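GGDEF family protein (PDB 5GZS) is a diguanylate cyclase whose periplasmic portion, related to solute-binding proteins, binds arginine and probably passes ligand signals on to cyclic di-GMP synthesis. Local coordinates at residues K208-Q213 with F430-K435; Q213-S218 with L260-E265; I288-T293 with E306-P311. All blocks are in the same frame, centred on the assembly; numbering follows the deposited sequence.

In the fold
Contacts 1 and 2 share helix 189-218 and Gln213, with centres about 9 Å apart. Contact 1 sets this helix against helix 421-435 near the C-terminus, and contact 2 sets its last turns against the link from helix 248-259 to strand 264-266. Contact 3 lies about 18 Å from contact 1, centre to centre, and uses strand 288-292 of the same sheet that contact 2 reaches. Along the chain, contacts 2 and 3 follow one another inside the long loop closed by contact 1. Contacts 1 and 2 join the helix leading out of the first, arginine-holding region to a lobe of the second solute-binding-like region; contact 3 is packing inside that lobe.

Contact 1: residues K208-Q213 with F430-K435; sequences KQALRQ and FSRAIK
Leu211 reaches out between the helices and divides its two methyls between Arg432 and Ala433. With CG anti to the backbone N (chi1 177°), the branch runs out toward helix 421-435. CD1 sits above one face of the Arg432 guanidinium, off-centre toward the rim, with CD1 3.7 Å from NE of Arg432. The other methyl goes to the backbone side of the same helix: Leu211 CD2 is 4.0 Å from Ala433 CA and 4.2 Å from Ala433 CB. Ala433 is small, and the leucine methyl lies against the helix backbone there.

Arg432 runs the opposite way, alongside Leu211. Its chain bends at chi3 (60°), which carries the guanidinium over to helix 189-218. There Arg432 NH2 lies 3.7 Å from Leu211 CA, and Arg432 NH2 is 4.1 Å from Ala210 C. No hydrogen bond joins these two six-residue pieces; the charged end finds its polar partner one turn further on, where NH1 bonds to the hydroxyl of Ser214. That bond probably helps to fix the rotation of the guanidinium, and a long, weak ion pair links NE to Asp153. Behind Ala433, helix 248-259 closes the packing through Ala256 and Met259.

The two axes run nearly antiparallel, at 170°, and come no closer than 10.9 Å, a wide spacing spanned by the long side chains. This is antiparallel helix-helix packing, here joining the long helix 189-218 to helix 421-435, near the C-terminus, of the second solute-binding-like region.

Contact 2: residues Q213-S218 with L260-E265; sequences QSVVES and LLLKCE
Val215 points from helix 189-218 toward the turn that follows helix 248-259, and its three side-chain carbons can be taken in order. CB comes first: it stands 4.4 Å from the carbonyl O of Leu260. From there the branch forks. CG2 lies 3.8 Å from that same oxygen and 4.0 Å from CD2 of Leu260, with the leucine CB close behind. CG1, anti to the backbone N at chi1 172°, takes the other direction and meets CD2 of Leu262 at 4.1 Å. The Leu260 oxygen is also 4.2 Å from CG1, so the carbonyl faces the fork of the valine while a leucine methyl lies beyond each prong. Both leucines cross the valine at a slant, and all three side chains are buried.

The turn itself is a Schellman motif: Leu261 leaves the helix with positive phi (56°), and two bonds run back into the last turn. It forms the return of a beta-alpha-beta crossover, in which strand 226-230 leads through helix 248-259 to the parallel strand 264-266 beside it, as at the start of a solute-binding-protein lobe. A disulfide from Cys264 to Cys257 ties the returning strand to the helix it has just left.

Other residues surround the same apolar cluster. Leu260 also packs on Phe430 of helix 421-435, while Leu262 touches Leu226 and Leu426, and Val222 lies against Val215. On the helix side, the carbonyl O of Val215 accepts a bond from the backbone N of Ser218; a second one from the Ser218 hydroxyl is modelled too short and remains doubtful. That hydroxyl also bonds to the backbone N of Leu220.

Contact 3: residues I288-T293 with E306-P311; sequences ILAPIT and ESYYHP
The phenol oxygen of Tyr308 makes this contact almost alone, meeting two neighbouring residues of strand 288-292. Its OH lies 3.6 Å from CB of Pro291, and it is 3.9 Å from the methyl CB of Ala290. The CA of Pro291 is nearly as close, so the oxygen rests against the flank of the proline beside its backbone rather than against the far end of the ring.

The tyrosine reaches this place by its torsions. Its CG sits between the backbone N and the carbonyl carbon (chi1 63°), and the ring plane stands about perpendicular to the plane of CA, CB and CG (chi2 89°). The backbones stay well apart, with the nearest CA atoms, those of Pro291 and Tyr309, 9.3 Å from each other, and the tyrosine side chain spans the gap. On the strand, the peptide between Ala290 and Pro291 is cis. Both CB atoms point toward the loop, which lets one oxygen touch the pair of them.

The cross-contacts are carbon to oxygen, without a hydrogen bond. The polar demand of the buried phenol is met instead by Ser249, whose hydroxyl bonds with that of Tyr308 and whose side chain also touches Pro291. The carbonyl of Pro291 bonds to the hydroxyl of Tyr236.

Strand 288-292 lies between strand 226-230 and the antiparallel strand 414-417 in the sheet. Ala290 packs on Val253 of helix 248-259, and the Tyr308 side chain touches Ile248 and Val252 of the same helix, while Leu289 and Ile292 turn to helix 277-282.

Contact 1: residues K208-Q213 with F430-K435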
loop_
_atom_site.group_PDB
_atom_site.type_symbol
_atom_site.label_atom_id
_atom_site.label_comp_id
_atom_site.label_asym_id
_atom_site.label_seq_id
_atom_site.Cartn_x
_atom_site.Cartn_y
_atom_site.Cartn_z
ATOM N N LYS A 208 6.648 -26.822 10.832
ATOM C CA LYS A 208 7.023 -26.826 12.239
ATOM C C LYS A 208 8.271 -27.671 12.503
ATOM O O LYS A 208 9.152 -27.300 13.272
ATOM C CB LYS A 208 5.877 -27.354 13.090
ATOM C CG LYS A 208 4.785 -26.336 13.331
ATOM C CD LYS A 208 3.578 -27.015 13.944
ATOM C CE LYS A 208 2.541 -26.011 14.442
ATOM N NZ LYS A 208 1.359 -26.802 14.856
ATOM N N GLN A 209 8.299 -28.849 11.885
ATOM C CA GLN A 209 9.378 -29.804 12.092
ATOM C C GLN A 209 10.707 -29.209 11.659
ATOM O O GLN A 209 11.719 -29.355 12.343
ATOM C CB GLN A 209 9.105 -31.097 11.321
ATOM C CG GLN A 209 10.186 -32.154 11.479
ATOM C CD GLN A 209 10.663 -32.702 10.148
ATOM O OE1 GLN A 209 10.691 -31.990 9.145
ATOM N NE2 GLN A 209 11.041 -33.976 10.134
ATOM N N ALA A 210 10.695 -28.533 10.516
ATOM C CA ALA A 210 11.911 -27.884 10.001
ATOM C C ALA A 210 12.335 -26.821 11.011
ATOM O O ALA A 210 13.486 -26.789 11.430
ATOM C CB ALA A 210 11.684 -27.279 8.641
ATOM N N LEU A 211 11.367 -26.008 11.439
ATOM C CA LEU A 211 11.607 -24.955 12.393
ATOM C C LEU A 211 12.124 -25.534 13.711
ATOM O O LEU A 211 13.115 -25.058 14.270
ATOM C CB LEU A 211 10.328 -24.130 12.642
ATOM C CG LEU A 211 10.515 -23.038 13.709
ATOM C CD1 LEU A 211 11.747 -22.198 13.410
ATOM C CD2 LEU A 211 9.310 -22.130 13.835
ATOM N N ARG A 212 11.465 -26.565 14.217
ATOM C CA ARG A 212 11.898 -27.117 15.487
ATOM C C ARG A 212 13.285 -27.752 15.391
ATOM O O ARG A 212 14.074 -27.709 16.346
ATOM C CB ARG A 212 10.854 -28.083 15.994
ATOM C CG ARG A 212 9.631 -27.280 16.417
ATOM C CD ARG A 212 8.408 -28.121 16.720
ATOM N NE ARG A 212 7.259 -27.226 16.781
ATOM C CZ ARG A 212 6.001 -27.619 16.925
ATOM N NH1 ARG A 212 5.723 -28.908 17.038
ATOM N NH2 ARG A 212 5.021 -26.716 16.962
ATOM N N GLN A 213 13.625 -28.269 14.224
ATOM C CA GLN A 213 14.948 -28.830 14.060
ATOM C C GLN A 213 15.977 -27.718 14.148
ATOM O O GLN A 213 17.126 -27.945 14.538
ATOM C CB GLN A 213 15.076 -29.594 12.737
ATOM C CG GLN A 213 16.132 -30.683 12.796
ATOM C CD GLN A 213 16.127 -31.470 14.123
ATOM O OE1 GLN A 213 15.071 -31.817 14.672
ATOM N NE2 GLN A 213 17.316 -31.763 14.630
ATOM N N PHE A 430 12.478 -16.348 16.339
ATOM C CA PHE A 430 11.148 -15.783 16.544
ATOM C C PHE A 430 10.637 -15.154 15.237
ATOM O O PHE A 430 9.446 -15.206 14.954
ATOM C CB PHE A 430 11.143 -14.772 17.707
ATOM C CG PHE A 430 10.799 -15.396 19.059
ATOM C CD1 PHE A 430 11.771 -16.018 19.830
ATOM C CD2 PHE A 430 9.508 -15.385 19.531
ATOM C CE1 PHE A 430 11.454 -16.602 21.057
ATOM C CE2 PHE A 430 9.175 -15.970 20.754
ATOM C CZ PHE A 430 10.151 -16.576 21.523
ATOM N N SER A 431 11.525 -14.601 14.416
ATOM C CA SER A 431 11.078 -14.100 13.114
ATOM C C SER A 431 10.360 -15.191 12.289
ATOM O O SER A 431 9.248 -14.973 11.777
ATOM C CB SER A 431 12.252 -13.535 12.341
ATOM O OG SER A 431 12.755 -12.381 12.985
ATOM N N ARG A 432 10.967 -16.372 12.188
ATOM C CA ARG A 432 10.321 -17.480 11.485
ATOM C C ARG A 432 9.010 -17.873 12.129
ATOM O O ARG A 432 8.018 -18.048 11.432
ATOM C CB ARG A 432 11.244 -18.685 11.418
ATOM C CG ARG A 432 12.511 -18.419 10.631
ATOM C CD ARG A 432 13.444 -19.617 10.690
ATOM N NE ARG A 432 12.841 -20.829 10.135
ATOM C CZ ARG A 432 13.498 -21.976 10.023
ATOM N NH1 ARG A 432 14.763 -22.044 10.428
ATOM N NH2 ARG A 432 12.903 -23.046 9.517
ATOM N N ALA A 433 8.980 -18.012 13.451
ATOM C CA ALA A 433 7.735 -18.439 14.090
ATOM C C ALA A 433 6.600 -17.465 13.767
ATOM O O ALA A 433 5.467 -17.872 13.499
ATOM C CB ALA A 433 7.908 -18.566 15.599
ATOM N N ILE A 434 6.920 -16.177 13.783
ATOM C CA ILE A 434 5.966 -15.138 13.425
ATOM C C ILE A 434 5.495 -15.238 11.958
ATOM O O ILE A 434 4.292 -15.091 11.696
ATOM C CB ILE A 434 6.566 -13.760 13.671
ATOM C CG1 ILE A 434 6.545 -13.439 15.169
ATOM C CG2 ILE A 434 5.811 -12.705 12.884
ATOM C CD1 ILE A 434 7.432 -12.239 15.531
ATOM N N LYS A 435 6.416 -15.495 11.016
ATOM C CA LYS A 435 6.019 -15.694 9.612
ATOM C C LYS A 435 4.949 -16.761 9.467
ATOM O O LYS A 435 3.889 -16.507 8.878
ATOM C CB LYS A 435 7.205 -16.049 8.726
ATOM C CG LYS A 435 8.105 -14.863 8.491
ATOM C CD LYS A 435 9.193 -15.123 7.496
ATOM C CE LYS A 435 10.350 -14.184 7.792
ATOM N NZ LYS A 435 11.181 -13.828 6.602
#

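Contact 2: residues Q213-S218 with L260-E265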
loop_
_atom_site.group_PDB
_atom_site.type_symbol
_atom_site.label_atom_id
_atom_site.label_comp_id
_atom_site.label_asym_id
_atom_site.label_seq_id
_atom_site.Cartn_x
_atom_site.Cartn_y
_atom_site.Cartn_z
ATOM N N GLN A 213 13.625 -28.269 14.224
ATOM C CA GLN A 213 14.948 -28.830 14.060
ATOM C C GLN A 213 15.977 -27.718 14.148
ATOM O O GLN A 213 17.126 -27.945 14.538
ATOM C CB GLN A 213 15.076 -29.594 12.737
ATOM C CG GLN A 213 16.132 -30.683 12.796
ATOM C CD GLN A 213 16.127 -31.470 14.123
ATOM O OE1 GLN A 213 15.071 -31.817 14.672
ATOM N NE2 GLN A 213 17.316 -31.763 14.630
ATOM N N SER A 214 15.558 -26.511 13.803
ATOM C CA SER A 214 16.466 -25.382 13.855
ATOM C C SER A 214 16.744 -24.989 15.292
ATOM O O SER A 214 17.872 -24.568 15.624
ATOM C CB SER A 214 15.897 -24.190 13.090
ATOM O OG SER A 214 16.079 -24.364 11.707
ATOM N N VAL A 215 15.707 -25.107 16.124
ATOM C CA VAL A 215 15.838 -24.823 17.550
ATOM C C VAL A 215 16.893 -25.745 18.145
ATOM O O VAL A 215 17.845 -25.286 18.778
ATOM C CB VAL A 215 14.510 -25.005 18.298
ATOM C CG1 VAL A 215 14.715 -24.897 19.810
ATOM C CG2 VAL A 215 13.468 -24.016 17.792
ATOM N N VAL A 216 16.715 -27.045 17.901
ATOM C CA VAL A 216 17.648 -28.084 18.344
ATOM C C VAL A 216 19.047 -27.822 17.814
ATOM O O VAL A 216 20.019 -27.822 18.591
ATOM C CB VAL A 216 17.191 -29.507 17.900
ATOM C CG1 VAL A 216 18.314 -30.503 18.053
ATOM C CG2 VAL A 216 15.948 -29.954 18.687
ATOM N N GLU A 217 19.167 -27.573 16.508
ATOM C CA GLU A 217 20.476 -27.218 15.941
ATOM C C GLU A 217 21.071 -25.961 16.567
ATOM O O GLU A 217 22.278 -25.766 16.510
ATOM C CB GLU A 217 20.404 -27.025 14.429
ATOM C CG GLU A 217 20.276 -28.317 13.656
ATOM C CD GLU A 217 20.107 -28.090 12.168
ATOM O OE1 GLU A 217 20.273 -26.934 11.712
ATOM O OE2 GLU A 217 19.814 -29.073 11.456
ATOM N N SER A 218 20.244 -25.109 17.167
ATOM C CA SER A 218 20.762 -23.869 17.730
ATOM C C SER A 218 21.447 -24.195 19.039
ATOM O O SER A 218 22.338 -23.483 19.498
ATOM C CB SER A 218 19.648 -22.847 17.960
ATOM O OG SER A 218 18.971 -23.106 19.178
ATOM N N LEU A 260 7.760 -22.803 18.631
ATOM C CA LEU A 260 9.160 -23.195 18.734
ATOM C C LEU A 260 9.407 -24.196 19.853
ATOM O O LEU A 260 10.544 -24.615 20.082
ATOM C CB LEU A 260 10.046 -21.970 18.952
ATOM C CG LEU A 260 9.972 -20.830 17.944
ATOM C CD1 LEU A 260 10.297 -19.522 18.671
ATOM C CD2 LEU A 260 10.954 -21.071 16.811
ATOM N N LEU A 261 8.334 -24.568 20.538
ATOM C CA LEU A 261 8.379 -25.477 21.675
ATOM C C LEU A 261 9.319 -24.986 22.746
ATOM O O LEU A 261 9.947 -25.788 23.443
ATOM C CB LEU A 261 8.776 -26.884 21.252
ATOM C CG LEU A 261 7.737 -27.677 20.464
ATOM C CD1 LEU A 261 8.153 -29.123 20.520
ATOM C CD2 LEU A 261 6.342 -27.483 21.034
ATOM N N LEU A 262 9.397 -23.665 22.886
ATOM C CA LEU A 262 10.013 -23.062 24.053
ATOM C C LEU A 262 8.948 -22.705 25.076
ATOM O O LEU A 262 7.806 -22.413 24.728
ATOM C CB LEU A 262 10.779 -21.805 23.680
ATOM C CG LEU A 262 11.670 -21.834 22.453
ATOM C CD1 LEU A 262 11.949 -20.424 22.110
ATOM C CD2 LEU A 262 12.969 -22.592 22.738
ATOM N N LYS A 263 9.332 -22.675 26.338
ATOM C CA LYS A 263 8.402 -22.304 27.388
ATOM C C LYS A 263 8.606 -20.839 27.752
ATOM O O LYS A 263 9.701 -20.428 28.111
ATOM C CB LYS A 263 8.590 -23.213 28.615
ATOM C CG LYS A 263 10.004 -23.729 28.797
ATOM C CD LYS A 263 10.081 -24.907 29.787
ATOM C CE LYS A 263 9.312 -26.104 29.272
ATOM N NZ LYS A 263 9.630 -27.340 30.048
ATOM N N CYS A 264 7.544 -20.053 27.655
ATOM C CA CYS A 264 7.622 -18.642 27.996
ATOM C C CYS A 264 6.657 -18.328 29.090
ATOM O O CYS A 264 5.529 -18.812 29.104
ATOM C CB CYS A 264 7.294 -17.735 26.813
ATOM S SG CYS A 264 8.169 -18.054 25.343
ATOM N N GLU A 265 7.062 -17.442 29.958
ATOM C CA GLU A 265 6.264 -17.067 31.074
ATOM C C GLU A 265 6.145 -15.566 31.067
ATOM O O GLU A 265 7.125 -14.893 31.077
ATOM C CB GLU A 265 7.003 -17.515 32.316
ATOM C CG GLU A 265 6.395 -17.151 33.630
ATOM C CD GLU A 265 7.011 -17.906 34.767
ATOM O OE1 GLU A 265 6.706 -19.073 34.967
ATOM O OE2 GLU A 265 7.816 -17.331 35.464
#

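Contact 3: residues I288-T293 with E306-P311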
loop_
_atom_site.group_PDB
_atom_site.type_symbol
_atom_site.label_atom_id
_atom_site.label_comp_id
_atom_site.label_asym_id
_atom_site.label_seq_id
_atom_site.Cartn_x
_atom_site.Cartn_y
_atom_site.Cartn_z
ATOM N N ILE A 288 12.564 -11.229 27.036
ATOM C CA ILE A 288 11.772 -10.791 25.901
ATOM C C ILE A 288 10.876 -9.630 26.270
ATOM O O ILE A 288 10.292 -9.608 27.346
ATOM C CB ILE A 288 10.913 -11.942 25.381
ATOM C CG1 ILE A 288 11.781 -12.946 24.642
ATOM C CG2 ILE A 288 9.748 -11.444 24.510
ATOM C CD1 ILE A 288 11.068 -14.287 24.415
ATOM N N LEU A 289 10.758 -8.661 25.384
ATOM C CA LEU A 289 9.879 -7.539 25.674
ATOM C C LEU A 289 9.136 -7.168 24.407
ATOM O O LEU A 289 9.734 -7.055 23.330
ATOM C CB LEU A 289 10.657 -6.337 26.227
ATOM C CG LEU A 289 9.924 -4.990 26.251
ATOM C CD1 LEU A 289 8.631 -5.093 27.011
ATOM C CD2 LEU A 289 10.765 -3.869 26.848
ATOM N N ALA A 290 7.825 -7.000 24.536
ATOM C CA ALA A 290 7.005 -6.603 23.405
ATOM C C ALA A 290 5.748 -5.957 23.943
ATOM O O ALA A 290 5.307 -6.264 25.049
ATOM C CB ALA A 290 6.672 -7.800 22.518
ATOM N N PRO A 291 5.185 -5.028 23.186
ATOM C CA PRO A 291 5.696 -4.536 21.900
ATOM C C PRO A 291 6.878 -3.592 22.091
ATOM O O PRO A 291 7.064 -3.079 23.191
ATOM C CB PRO A 291 4.481 -3.830 21.293
ATOM C CG PRO A 291 3.746 -3.314 22.492
ATOM C CD PRO A 291 3.937 -4.360 23.591
ATOM N N ILE A 292 7.664 -3.361 21.049
ATOM C CA ILE A 292 8.635 -2.275 21.101
ATOM C C ILE A 292 8.808 -1.692 19.713
ATOM O O ILE A 292 9.124 -2.415 18.765
ATOM C CB ILE A 292 9.982 -2.734 21.661
ATOM C CG1 ILE A 292 11.086 -1.762 21.242
ATOM C CG2 ILE A 292 10.290 -4.149 21.190
ATOM C CD1 ILE A 292 12.398 -2.003 21.929
ATOM N N THR A 293 8.609 -0.381 19.581
ATOM C CA THR A 293 8.342 0.163 18.260
ATOM C C THR A 293 9.571 0.449 17.407
ATOM O O THR A 293 9.473 1.197 16.431
ATOM C CB THR A 293 7.520 1.433 18.358
ATOM O OG1 THR A 293 8.229 2.397 19.142
ATOM C CG2 THR A 293 6.177 1.119 18.987
ATOM N N GLU A 306 11.618 -9.623 13.294
ATOM C CA GLU A 306 10.961 -8.896 12.209
ATOM C C GLU A 306 9.690 -8.299 12.759
ATOM O O GLU A 306 9.204 -8.775 13.780
ATOM C CB GLU A 306 10.641 -9.817 11.022
ATOM C CG GLU A 306 11.858 -10.231 10.179
ATOM C CD GLU A 306 11.483 -11.194 9.065
ATOM O OE1 GLU A 306 10.260 -11.390 8.858
ATOM O OE2 GLU A 306 12.397 -11.757 8.408
ATOM N N SER A 307 9.153 -7.268 12.099
ATOM C CA SER A 307 7.916 -6.615 12.555
ATOM C C SER A 307 6.730 -7.570 12.489
ATOM O O SER A 307 6.759 -8.516 11.729
ATOM C CB SER A 307 7.615 -5.374 11.723
ATOM O OG SER A 307 8.803 -4.656 11.459
ATOM N N TYR A 308 5.694 -7.328 13.289
ATOM C CA TYR A 308 4.484 -8.149 13.221
ATOM C C TYR A 308 3.232 -7.288 13.220
ATOM O O TYR A 308 2.112 -7.795 13.159
ATOM C CB TYR A 308 4.433 -9.154 14.379
ATOM C CG TYR A 308 4.365 -8.565 15.775
ATOM C CD1 TYR A 308 3.140 -8.270 16.370
ATOM C CD2 TYR A 308 5.521 -8.322 16.506
ATOM C CE1 TYR A 308 3.071 -7.736 17.646
ATOM C CE2 TYR A 308 5.461 -7.792 17.790
ATOM C CZ TYR A 308 4.233 -7.500 18.349
ATOM O OH TYR A 308 4.171 -6.975 19.621
ATOM N N TYR A 309 3.431 -5.981 13.304
ATOM C CA TYR A 309 2.326 -5.040 13.230
ATOM C C TYR A 309 2.850 -3.697 12.740
ATOM O O TYR A 309 4.035 -3.373 12.927
ATOM C CB TYR A 309 1.628 -4.890 14.585
ATOM C CG TYR A 309 0.442 -3.972 14.515
ATOM C CD1 TYR A 309 -0.728 -4.372 13.901
ATOM C CD2 TYR A 309 0.507 -2.689 15.034
ATOM C CE1 TYR A 309 -1.816 -3.515 13.812
ATOM C CE2 TYR A 309 -0.568 -1.828 14.956
ATOM C CZ TYR A 309 -1.722 -2.243 14.344
ATOM O OH TYR A 309 -2.785 -1.374 14.269
ATOM N N HIS A 310 1.983 -2.922 12.094
ATOM C CA HIS A 310 2.411 -1.620 11.586
ATOM C C HIS A 310 1.433 -0.518 11.916
ATOM O O HIS A 310 0.531 -0.226 11.129
ATOM C CB HIS A 310 2.623 -1.693 10.096
ATOM C CG HIS A 310 3.491 -2.829 9.691
ATOM N ND1 HIS A 310 4.857 -2.705 9.546
ATOM C CD2 HIS A 310 3.194 -4.125 9.423
ATOM C CE1 HIS A 310 5.362 -3.871 9.182
ATOM N NE2 HIS A 310 4.375 -4.748 9.100
ATOM N N PRO A 311 1.628 0.104 13.085
ATOM C CA PRO A 311 0.751 1.139 13.627
ATOM C C PRO A 311 0.681 2.337 12.727
ATOM O O PRO A 311 1.650 2.643 12.018
ATOM C CB PRO A 311 1.415 1.505 14.954
ATOM C CG PRO A 311 2.315 0.356 15.268
ATOM C CD PRO A 311 2.776 -0.152 13.970
#